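Cellulosomal scaffoldin (Acetivibrio cellulolyticus, PDB 3ZUC) probably binds crystalline cellulose through this family 3b carbohydrate-binding module, one domain of a larger cellulosome scaffold. Local coordinates at residues A35-V49 with A83-T97. Residues are numbered along the deposited sequence; the frame is centred on the assembly and turned at random.
With CA (calcium ion), chain B; EDO (1,2-ethanediol), chain C.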
ATOM      1  N   ALA A  35      -7.839 -12.905 -15.610  1.00 17.80           N
ATOM      2  CA  ALA A  35      -7.658 -12.843 -14.164  1.00 17.27           C
ATOM      3  C   ALA A  35      -6.214 -12.522 -13.791  1.00 16.23           C
ATOM      4  O   ALA A  35      -5.264 -12.824 -14.519  1.00 17.86           O
ATOM      5  CB  ALA A  35      -8.083 -14.158 -13.520  1.00 18.54           C
ATOM      6  N   ILE A  36      -6.078 -11.875 -12.643  1.00 14.38           N
ATOM      7  CA  ILE A  36      -4.785 -11.526 -12.099  1.00 13.50           C
ATOM      8  C   ILE A  36      -4.524 -12.373 -10.861  1.00 12.98           C
ATOM      9  O   ILE A  36      -5.366 -12.449  -9.950  1.00 13.55           O
ATOM     10  CB  ILE A  36      -4.756 -10.031 -11.733  1.00 13.42           C
ATOM     11  CG1 ILE A  36      -4.680  -9.197 -13.019  1.00 13.28           C
ATOM     12  CG2 ILE A  36      -3.583  -9.725 -10.812  1.00 14.56           C
ATOM     13  CD1 ILE A  36      -4.890  -7.720 -12.824  1.00 13.70           C
ATOM     14  N   ASN A  37      -3.351 -12.989 -10.808  1.00 12.54           N
ATOM     15  CA  ASN A  37      -2.949 -13.778  -9.644  1.00 12.69           C
ATOM     16  C   ASN A  37      -2.428 -12.875  -8.529  1.00 10.97           C
ATOM     17  O   ASN A  37      -1.328 -12.320  -8.637  1.00 11.21           O
ATOM     18  CB  ASN A  37      -1.882 -14.808 -10.036  1.00 14.82           C
ATOM     19  CG  ASN A  37      -1.587 -15.786  -8.911  1.00 17.97           C
ATOM     20  OD1 ASN A  37      -1.975 -15.564  -7.767  1.00 19.43           O
ATOM     21  ND2 ASN A  37      -0.879 -16.859  -9.224  1.00 20.55           N
ATOM     22  N   LEU A  38      -3.194 -12.725  -7.460  1.00 10.60           N
ATOM     23  CA  LEU A  38      -2.827 -11.785  -6.419  1.00 10.22           C
ATOM     24  C   LEU A  38      -1.548 -12.165  -5.700  1.00  9.85           C
ATOM     25  O   LEU A  38      -0.872 -11.285  -5.159  1.00 10.06           O
ATOM     26  CB  LEU A  38      -3.964 -11.622  -5.421  1.00 10.73           C
ATOM     27  CG  LEU A  38      -5.160 -10.838  -5.973  1.00 11.53           C
ATOM     28  CD1 LEU A  38      -6.355 -10.981  -5.044  1.00 12.55           C
ATOM     29  CD2 LEU A  38      -4.852  -9.381  -6.170  1.00 12.24           C
ATOM     30  N   ALA A  39      -1.184 -13.445  -5.693  1.00 10.62           N
ATOM     31  CA  ALA A  39       0.042 -13.850  -5.011  1.00 11.17           C
ATOM     32  C   ALA A  39       1.275 -13.168  -5.572  1.00 10.35           C
ATOM     33  O   ALA A  39       2.282 -13.050  -4.882  1.00 11.36           O
ATOM     34  CB  ALA A  39       0.214 -15.364  -5.070  1.00 12.57           C
ATOM     35  N   ASP A  40       1.199 -12.705  -6.815  1.00 10.04           N
ATOM     36  CA  ASP A  40       2.329 -12.021  -7.426  1.00 10.88           C
ATOM     37  C   ASP A  40       2.268 -10.509  -7.297  1.00  9.57           C
ATOM     38  O   ASP A  40       3.178  -9.832  -7.762  1.00 10.72           O
ATOM     39  CB  ASP A  40       2.416 -12.402  -8.890  1.00 14.31           C
ATOM     40  CG  ASP A  40       2.755 -13.840  -9.066  1.00 17.82           C
ATOM     41  OD1 ASP A  40       3.710 -14.302  -8.400  1.00 19.00           O
ATOM     42  OD2 ASP A  40       2.043 -14.519  -9.812  1.00 19.86           O
ATOM     43  N   VAL A  41       1.224  -9.975  -6.674  1.00  8.01           N
ATOM     44  CA  VAL A  41       1.057  -8.527  -6.578  1.00  7.34           C
ATOM     45  C   VAL A  41       1.646  -8.007  -5.266  1.00  6.34           C
ATOM     46  O   VAL A  41       1.398  -8.569  -4.196  1.00  7.36           O
ATOM     47  CB  VAL A  41      -0.436  -8.150  -6.680  1.00  7.96           C
ATOM     48  CG1 VAL A  41      -0.639  -6.677  -6.418  1.00  8.50           C
ATOM     49  CG2 VAL A  41      -0.980  -8.517  -8.049  1.00  9.12           C
ATOM     50  N   LYS A  42       2.406  -6.923  -5.351  0.60  5.98           N
ATOM     51  CA  LYS A  42       2.898  -6.220  -4.172  0.60  5.72           C
ATOM     52  C   LYS A  42       2.466  -4.760  -4.264  0.60  5.42           C
ATOM     53  O   LYS A  42       2.243  -4.241  -5.370  0.60  5.54           O
ATOM     54  CB  LYS A  42       4.436  -6.295  -4.066  0.60  6.32           C
ATOM     55  CG  LYS A  42       4.994  -7.730  -4.099  0.60  7.93           C
ATOM     56  CD  LYS A  42       6.512  -7.813  -4.096  0.60 10.65           C
ATOM     57  CE  LYS A  42       6.976  -9.276  -4.080  0.60 13.06           C
ATOM     58  NZ  LYS A  42       8.419  -9.424  -4.398  0.60 15.22           N
ATOM     59  N   LEU A  43       2.380  -4.103  -3.110  1.00  5.30           N
ATOM     60  CA  LEU A  43       2.063  -2.681  -3.031  1.00  5.40           C
ATOM     61  C   LEU A  43       3.097  -1.999  -2.153  1.00  4.95           C
ATOM     62  O   LEU A  43       3.534  -2.582  -1.164  1.00  5.73           O
ATOM     63  CB  LEU A  43       0.678  -2.453  -2.395  1.00  5.63           C
ATOM     64  CG  LEU A  43      -0.466  -3.272  -2.980  1.00  6.48           C
ATOM     65  CD1 LEU A  43      -1.714  -3.134  -2.135  1.00  7.36           C
ATOM     66  CD2 LEU A  43      -0.733  -2.878  -4.417  1.00  8.29           C
ATOM     67  N   HIS A  44       3.473  -0.761  -2.483  1.00  4.98           N
ATOM     68  CA  HIS A  44       4.345   0.037  -1.624  1.00  5.12           C
ATOM     69  C   HIS A  44       3.690   1.350  -1.186  1.00  5.02           C
ATOM     70  O   HIS A  44       3.048   2.042  -1.984  1.00  5.94           O
ATOM     71  CB  HIS A  44       5.656   0.440  -2.312  1.00  5.51           C
ATOM     72  CG  HIS A  44       6.593  -0.682  -2.574  1.00  5.62           C
ATOM     73  ND1 HIS A  44       7.785  -0.494  -3.242  1.00  6.18           N
ATOM     74  CD2 HIS A  44       6.534  -1.988  -2.251  1.00  6.06           C
ATOM     75  CE1 HIS A  44       8.419  -1.652  -3.332  1.00  6.28           C
ATOM     76  NE2 HIS A  44       7.681  -2.576  -2.738  1.00  6.39           N
ATOM     77  N   TYR A  45       3.948   1.681   0.070  1.00  4.95           N
ATOM     78  CA  TYR A  45       3.607   2.975   0.668  1.00  5.08           C
ATOM     79  C   TYR A  45       4.901   3.569   1.233  1.00  4.96           C
ATOM     80  O   TYR A  45       5.524   2.956   2.108  1.00  5.47           O
ATOM     81  CB  TYR A  45       2.562   2.808   1.764  1.00  5.50           C
ATOM     82  CG  TYR A  45       2.077   4.110   2.355  1.00  5.41           C
ATOM     83  CD1 TYR A  45       2.734   4.712   3.420  1.00  5.57           C
ATOM     84  CD2 TYR A  45       0.966   4.762   1.823  1.00  5.59           C
ATOM     85  CE1 TYR A  45       2.296   5.921   3.945  1.00  5.70           C
ATOM     86  CE2 TYR A  45       0.524   5.968   2.332  1.00  5.69           C
ATOM     87  CZ  TYR A  45       1.183   6.543   3.401  1.00  5.83           C
ATOM     88  OH  TYR A  45       0.680   7.731   3.892  1.00  6.25           O
ATOM     89  N   TYR A  46       5.300   4.733   0.732  1.00  4.75           N
ATOM     90  CA  TYR A  46       6.575   5.373   1.048  1.00  5.22           C
ATOM     91  C   TYR A  46       6.401   6.495   2.065  1.00  5.22           C
ATOM     92  O   TYR A  46       5.470   7.304   1.969  1.00  5.51           O
ATOM     93  CB  TYR A  46       7.167   5.972  -0.236  1.00  5.39           C
ATOM     94  CG  TYR A  46       7.494   4.955  -1.296  1.00  5.44           C
ATOM     95  CD1 TYR A  46       8.718   4.297  -1.283  1.00  5.58           C
ATOM     96  CD2 TYR A  46       6.593   4.624  -2.298  1.00  5.57           C
ATOM     97  CE1 TYR A  46       9.052   3.351  -2.224  1.00  6.06           C
ATOM     98  CE2 TYR A  46       6.914   3.677  -3.251  1.00  6.28           C
ATOM     99  CZ  TYR A  46       8.139   3.034  -3.219  1.00  6.19           C
ATOM    100  OH  TYR A  46       8.440   2.104  -4.195  1.00  6.78           O
ATOM    101  N   PHE A  47       7.322   6.566   3.020  1.00  4.87           N
ATOM    102  CA  PHE A  47       7.183   7.514   4.101  1.00  5.10           C
ATOM    103  C   PHE A  47       8.537   7.805   4.742  1.00  5.16           C
ATOM    104  O   PHE A  47       9.525   7.109   4.494  1.00  5.32           O
ATOM    105  CB  PHE A  47       6.165   6.983   5.145  1.00  5.26           C
ATOM    106  CG  PHE A  47       6.578   5.702   5.833  1.00  5.21           C
ATOM    107  CD1 PHE A  47       6.407   4.461   5.224  1.00  5.41           C
ATOM    108  CD2 PHE A  47       7.111   5.723   7.122  1.00  5.58           C
ATOM    109  CE1 PHE A  47       6.774   3.291   5.871  1.00  5.74           C
ATOM    110  CE2 PHE A  47       7.467   4.561   7.767  1.00  5.92           C
ATOM    111  CZ  PHE A  47       7.296   3.335   7.148  1.00  5.63           C
ATOM    112  N   THR A  48       8.559   8.833   5.587  1.00  5.26           N
ATOM    113  CA  THR A  48       9.673   9.064   6.495  1.00  5.57           C
ATOM    114  C   THR A  48       9.243   8.627   7.893  1.00  5.37           C
ATOM    115  O   THR A  48       8.177   9.030   8.378  1.00  5.76           O
ATOM    116  CB  THR A  48      10.172  10.505   6.518  1.00  5.97           C
ATOM    117  OG1 THR A  48       9.132  11.342   7.010  1.00  6.51           O
ATOM    118  CG2 THR A  48      10.602  10.965   5.137  1.00  6.95           C
ATOM    119  N   VAL A  49      10.037   7.770   8.519  1.00  5.43           N
ATOM    120  CA  VAL A  49       9.628   7.115   9.750  1.00  5.66           C
ATOM    121  C   VAL A  49       9.555   8.036  10.969  1.00  5.89           C
ATOM    122  O   VAL A  49       8.799   7.743  11.889  1.00  6.73           O
ATOM    123  CB  VAL A  49      10.530   5.874  10.003  1.00  6.34           C
ATOM    124  CG1 VAL A  49      11.960   6.263  10.360  1.00  6.35           C
ATOM    125  CG2 VAL A  49       9.948   4.930  11.034  1.00  6.58           C
ATOM    126  N   ALA A  83      10.808   9.969   1.668  1.00  6.31           N
ATOM    127  CA  ALA A  83      10.877   8.516   1.719  1.00  6.59           C
ATOM    128  C   ALA A  83      12.213   8.039   2.275  1.00  6.46           C
ATOM    129  O   ALA A  83      13.230   8.029   1.575  1.00  7.28           O
ATOM    130  CB  ALA A  83      10.658   7.935   0.315  1.00  7.88           C
ATOM    131  N   ASP A  84      12.201   7.604   3.535  1.00  5.68           N
ATOM    132  CA  ASP A  84      13.310   6.850   4.087  1.00  5.72           C
ATOM    133  C   ASP A  84      12.965   5.381   4.314  1.00  5.30           C
ATOM    134  O   ASP A  84      13.882   4.593   4.547  1.00  5.58           O
ATOM    135  CB  ASP A  84      13.984   7.514   5.291  1.00  6.39           C
ATOM    136  CG  ASP A  84      13.080   7.740   6.469  1.00  6.99           C
ATOM    137  OD1 ASP A  84      12.141   6.967   6.701  1.00  7.40           O
ATOM    138  OD2 ASP A  84      13.289   8.780   7.140  1.00 11.47           O
ATOM    139  N   GLN A  85      11.693   5.002   4.163  1.00  5.33           N
ATOM    140  CA  GLN A  85      11.244   3.620   4.279  1.00  5.36           C
ATOM    141  C   GLN A  85      10.064   3.401   3.369  1.00  5.07           C
ATOM    142  O   GLN A  85       9.411   4.351   2.929  1.00  5.58           O
ATOM    143  CB  GLN A  85      10.817   3.262   5.717  1.00  6.07           C
ATOM    144  CG  GLN A  85      11.925   3.436   6.728  1.00  6.21           C
ATOM    145  CD  GLN A  85      11.682   2.717   8.028  1.00  6.92           C
ATOM    146  OE1 GLN A  85      10.809   1.846   8.136  1.00  8.98           O
ATOM    147  NE2 GLN A  85      12.512   3.015   9.013  1.00  7.16           N
ATOM    148  N   TYR A  86       9.750   2.133   3.124  1.00  5.71           N
ATOM    149  CA  TYR A  86       8.464   1.776   2.570  1.00  5.81           C
ATOM    150  C   TYR A  86       7.891   0.559   3.265  1.00  5.51           C
ATOM    151  O   TYR A  86       8.604  -0.337   3.709  1.00  5.99           O
ATOM    152  CB  TYR A  86       8.508   1.573   1.050  1.00  6.61           C
ATOM    153  CG  TYR A  86       9.456   0.524   0.511  1.00  6.84           C
ATOM    154  CD1 TYR A  86      10.755   0.861   0.191  1.00  7.81           C
ATOM    155  CD2 TYR A  86       9.046  -0.775   0.242  1.00  7.14           C
ATOM    156  CE1 TYR A  86      11.627  -0.063  -0.402  1.00  8.45           C
ATOM    157  CE2 TYR A  86       9.916  -1.708  -0.330  1.00  7.86           C
ATOM    158  CZ  TYR A  86      11.202  -1.341  -0.652  1.00  8.58           C
ATOM    159  OH  TYR A  86      12.064  -2.253  -1.253  1.00 10.09           O
ATOM    160  N   LEU A  87       6.567   0.554   3.337  1.00  5.42           N
ATOM    161  CA  LEU A  87       5.764  -0.629   3.607  1.00  5.44           C
ATOM    162  C   LEU A  87       5.588  -1.379   2.302  1.00  5.23           C
ATOM    163  O   LEU A  87       5.210  -0.775   1.298  1.00  5.76           O
ATOM    164  CB  LEU A  87       4.398  -0.183   4.120  1.00  6.05           C
ATOM    165  CG  LEU A  87       3.297  -1.244   4.152  1.00  6.20           C
ATOM    166  CD1 LEU A  87       3.561  -2.333   5.156  1.00  7.26           C
ATOM    167  CD2 LEU A  87       1.945  -0.591   4.375  1.00  7.22           C
ATOM    168  N   GLU A  88       5.823  -2.684   2.321  1.00  5.23           N
ATOM    169  CA  GLU A  88       5.526  -3.559   1.200  1.00  5.55           C
ATOM    170  C   GLU A  88       4.443  -4.546   1.629  1.00  5.73           C
ATOM    171  O   GLU A  88       4.638  -5.316   2.577  1.00  6.16           O
ATOM    172  CB  GLU A  88       6.773  -4.323   0.736  1.00  6.48           C
ATOM    173  CG  GLU A  88       6.496  -5.252  -0.431  1.00  7.35           C
ATOM    174  CD  GLU A  88       7.778  -5.752  -1.060  1.00  8.63           C
ATOM    175  OE1 GLU A  88       8.414  -5.019  -1.842  1.00  9.34           O
ATOM    176  OE2 GLU A  88       8.177  -6.888  -0.750  1.00 11.42           O
ATOM    177  N   ILE A  89       3.303  -4.490   0.947  1.00  5.71           N
ATOM    178  CA  ILE A  89       2.183  -5.385   1.180  1.00  5.77           C
ATOM    179  C   ILE A  89       2.231  -6.506   0.154  1.00  5.88           C
ATOM    180  O   ILE A  89       2.447  -6.258  -1.034  1.00  6.53           O
ATOM    181  CB  ILE A  89       0.852  -4.622   1.082  1.00  6.53           C
ATOM    182  CG1 ILE A  89       0.757  -3.551   2.164  1.00  7.65           C
ATOM    183  CG2 ILE A  89      -0.329  -5.570   1.151  1.00  7.53           C
ATOM    184  CD1 ILE A  89      -0.392  -2.595   1.984  1.00  8.45           C
ATOM    185  N   ALA A  90       2.014  -7.732   0.633  1.00  6.28           N
ATOM    186  CA  ALA A  90       1.985  -8.934  -0.186  1.00  6.74           C
ATOM    187  C   ALA A  90       0.717  -9.739   0.123  1.00  6.55           C
ATOM    188  O   ALA A  90       0.095  -9.599   1.181  1.00  7.49           O
ATOM    189  CB  ALA A  90       3.206  -9.791   0.102  1.00  8.19           C
ATOM    190  N   PHE A  91       0.371 -10.589  -0.828  1.00  7.33           N
ATOM    191  CA  PHE A  91      -0.793 -11.472  -0.761  1.00  7.46           C
ATOM    192  C   PHE A  91      -0.330 -12.926  -0.829  1.00  8.14           C
ATOM    193  O   PHE A  91       0.515 -13.268  -1.653  1.00  8.77           O
ATOM    194  CB  PHE A  91      -1.699 -11.255  -1.978  1.00  7.76           C
ATOM    195  CG  PHE A  91      -2.308  -9.884  -2.049  1.00  8.32           C
ATOM    196  CD1 PHE A  91      -1.657  -8.861  -2.709  1.00  9.32           C
ATOM    197  CD2 PHE A  91      -3.544  -9.626  -1.481  1.00  9.71           C
ATOM    198  CE1 PHE A  91      -2.224  -7.609  -2.789  1.00 11.00           C
ATOM    199  CE2 PHE A  91      -4.115  -8.376  -1.562  1.00 11.17           C
ATOM    200  CZ  PHE A  91      -3.461  -7.370  -2.214  1.00 11.49           C
ATOM    201  N   SER A  92      -0.908 -13.783   0.004  1.00  8.69           N
ATOM    202  CA  SER A  92      -0.624 -15.200  -0.063  1.00  9.72           C
ATOM    203  C   SER A  92      -1.384 -15.870  -1.209  1.00  9.86           C
ATOM    204  O   SER A  92      -2.307 -15.301  -1.784  1.00  9.88           O
ATOM    205  CB  SER A  92      -1.048 -15.858   1.238  1.00 11.72           C
ATOM    206  OG  SER A  92      -2.458 -15.883   1.269  1.00 12.78           O
ATOM    207  N   SER A  93      -1.030 -17.115  -1.504  0.52 10.74           N
ATOM    208  CA  SER A  93      -1.727 -17.870  -2.537  0.52 11.69           C
ATOM    209  C   SER A  93      -3.215 -18.087  -2.225  0.52 10.92           C
ATOM    210  O   SER A  93      -4.023 -18.243  -3.140  0.52 11.90           O
ATOM    211  CB  SER A  93      -1.041 -19.219  -2.745  0.52 13.98           C
ATOM    212  OG  SER A  93      -1.128 -19.997  -1.570  0.52 16.08           O
ATOM    213  N   ALA A  94      -3.581 -18.098  -0.946  1.00 10.74           N
ATOM    214  CA  ALA A  94      -4.973 -18.256  -0.558  1.00 10.96           C
ATOM    215  C   ALA A  94      -5.828 -17.028  -0.882  1.00 10.42           C
ATOM    216  O   ALA A  94      -7.055 -17.120  -0.929  1.00 11.35           O
ATOM    217  CB  ALA A  94      -5.092 -18.626   0.914  1.00 12.34           C
ATOM    218  N   ALA A  95      -5.196 -15.881  -1.142  1.00 10.04           N
ATOM    219  CA  ALA A  95      -5.938 -14.714  -1.587  1.00  9.92           C
ATOM    220  C   ALA A  95      -6.614 -14.951  -2.939  1.00 10.49           C
ATOM    221  O   ALA A  95      -7.561 -14.251  -3.283  1.00 10.86           O
ATOM    222  CB  ALA A  95      -5.033 -13.507  -1.674  1.00 10.21           C
ATOM    223  N   GLY A  96      -6.116 -15.904  -3.722  1.00 11.09           N
ATOM    224  CA  GLY A  96      -6.741 -16.252  -4.987  1.00 11.76           C
ATOM    225  C   GLY A  96      -6.494 -15.248  -6.092  1.00 11.64           C
ATOM    226  O   GLY A  96      -5.466 -14.576  -6.132  1.00 12.80           O
ATOM    227  N   THR A  97      -7.459 -15.173  -7.000  1.00 12.61           N
ATOM    228  CA  THR A  97      -7.353 -14.336  -8.181  1.00 14.00           C
ATOM    229  C   THR A  97      -8.331 -13.186  -8.147  1.00 13.64           C
ATOM    230  O   THR A  97      -9.376 -13.244  -7.493  1.00 13.91           O
ATOM    231  CB  THR A  97      -7.653 -15.141  -9.446  1.00 16.59           C
ATOM    232  OG1 THR A  97      -8.995 -15.659  -9.383  1.00 18.77           O
ATOM    233  CG2 THR A  97      -6.673 -16.273  -9.579  1.00 17.42           C
TER
HETATM  234 CA    CA B1154       7.021  11.216   8.120  1.00  5.69          CA
HETATM  235  C1  EDO C1155      12.027  -0.020  -4.560  0.57  9.34           C
HETATM  236  O1  EDO C1155      10.832  -0.627  -5.040  0.57  8.38           O
HETATM  237  C2  EDO C1155      11.698   1.260  -3.818  0.57 10.13           C
HETATM  238  O2  EDO C1155      11.008   2.171  -4.683  0.57  8.31           O
HETATM  239  O   HOH W   1      -3.026 -17.782  -6.124  1.00 27.06           O
HETATM  240  O   HOH W   2       2.221 -10.868  -3.109  1.00  9.10           O
HETATM  241  O   HOH W   3       3.035 -14.292  -2.102  1.00 24.61           O
HETATM  242  O   HOH W   4       9.901  -8.244  -2.263  1.00 22.80           O
HETATM  243  O   HOH W   5       5.452   9.472   8.888  1.00  6.25           O
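His-44 and Tyr-86 stack face to face across the antiparallel strands 42-47 and 85-91, their ring centroids 4.2 Å apart and planes at 29°. Tyr-86 has CG between its backbone N and carbonyl carbon (chi1 58°), which lays CE2 over one face of the imidazole. Two bonds at the edge fix the imidazole's rotation: NE2 donates to Glu-88 OE1 (2.7 Å) on its anti lone pair, ring and carboxylate being nearly coplanar, and ND1 is hydrogen-bonded to Tyr-46 OH (2.8 Å). Further along this face the grip slackens: exposed Lys-42, in the conformer modelled here, reaches Glu-88 OE2 only through a water.

The other face is largely apolar and closely packed. Leu-43 CB lies 4.1 Å from Ile-89 CB, Tyr-45 rests against Leu-87, and Gln-85 CB sits over the Phe-47 ring in a CH-pi contact, 4.2 Å from its centroid. At the end of the pairing Asp-84 and Gln-85 both face Phe-47, a classic beta bulge in which Phe-47 O accepts from both backbone nitrogens. Asp-84 OD1 then takes Val-49 N on its syn lone pair (2.9 Å), beside Thr-48, whose O and OG1 bind calcium with Asp-50, Asn-119, Asp-122 and Asp-123.

Beyond Val-41 direct backbone bonds lapse, yet Leu-38 and Val-41 pack on Phe-91 (Leu-38 CB to Phe-91 CB 4.1 Å). A water accepts from Phe-91 N, within bonding distance of the Ala-39 and Val-41 carbonyls; pairing resumes at Leu-38 N to Gly-96 O (3.2 Å).

In the CBM3 beta-sandwich, strands 69-80 and 140-143 flank this pair within one sheet, and its apolar face packs on Phe-26 and Phe-57 of strands 24-30 and 55-61 in the opposing sheet.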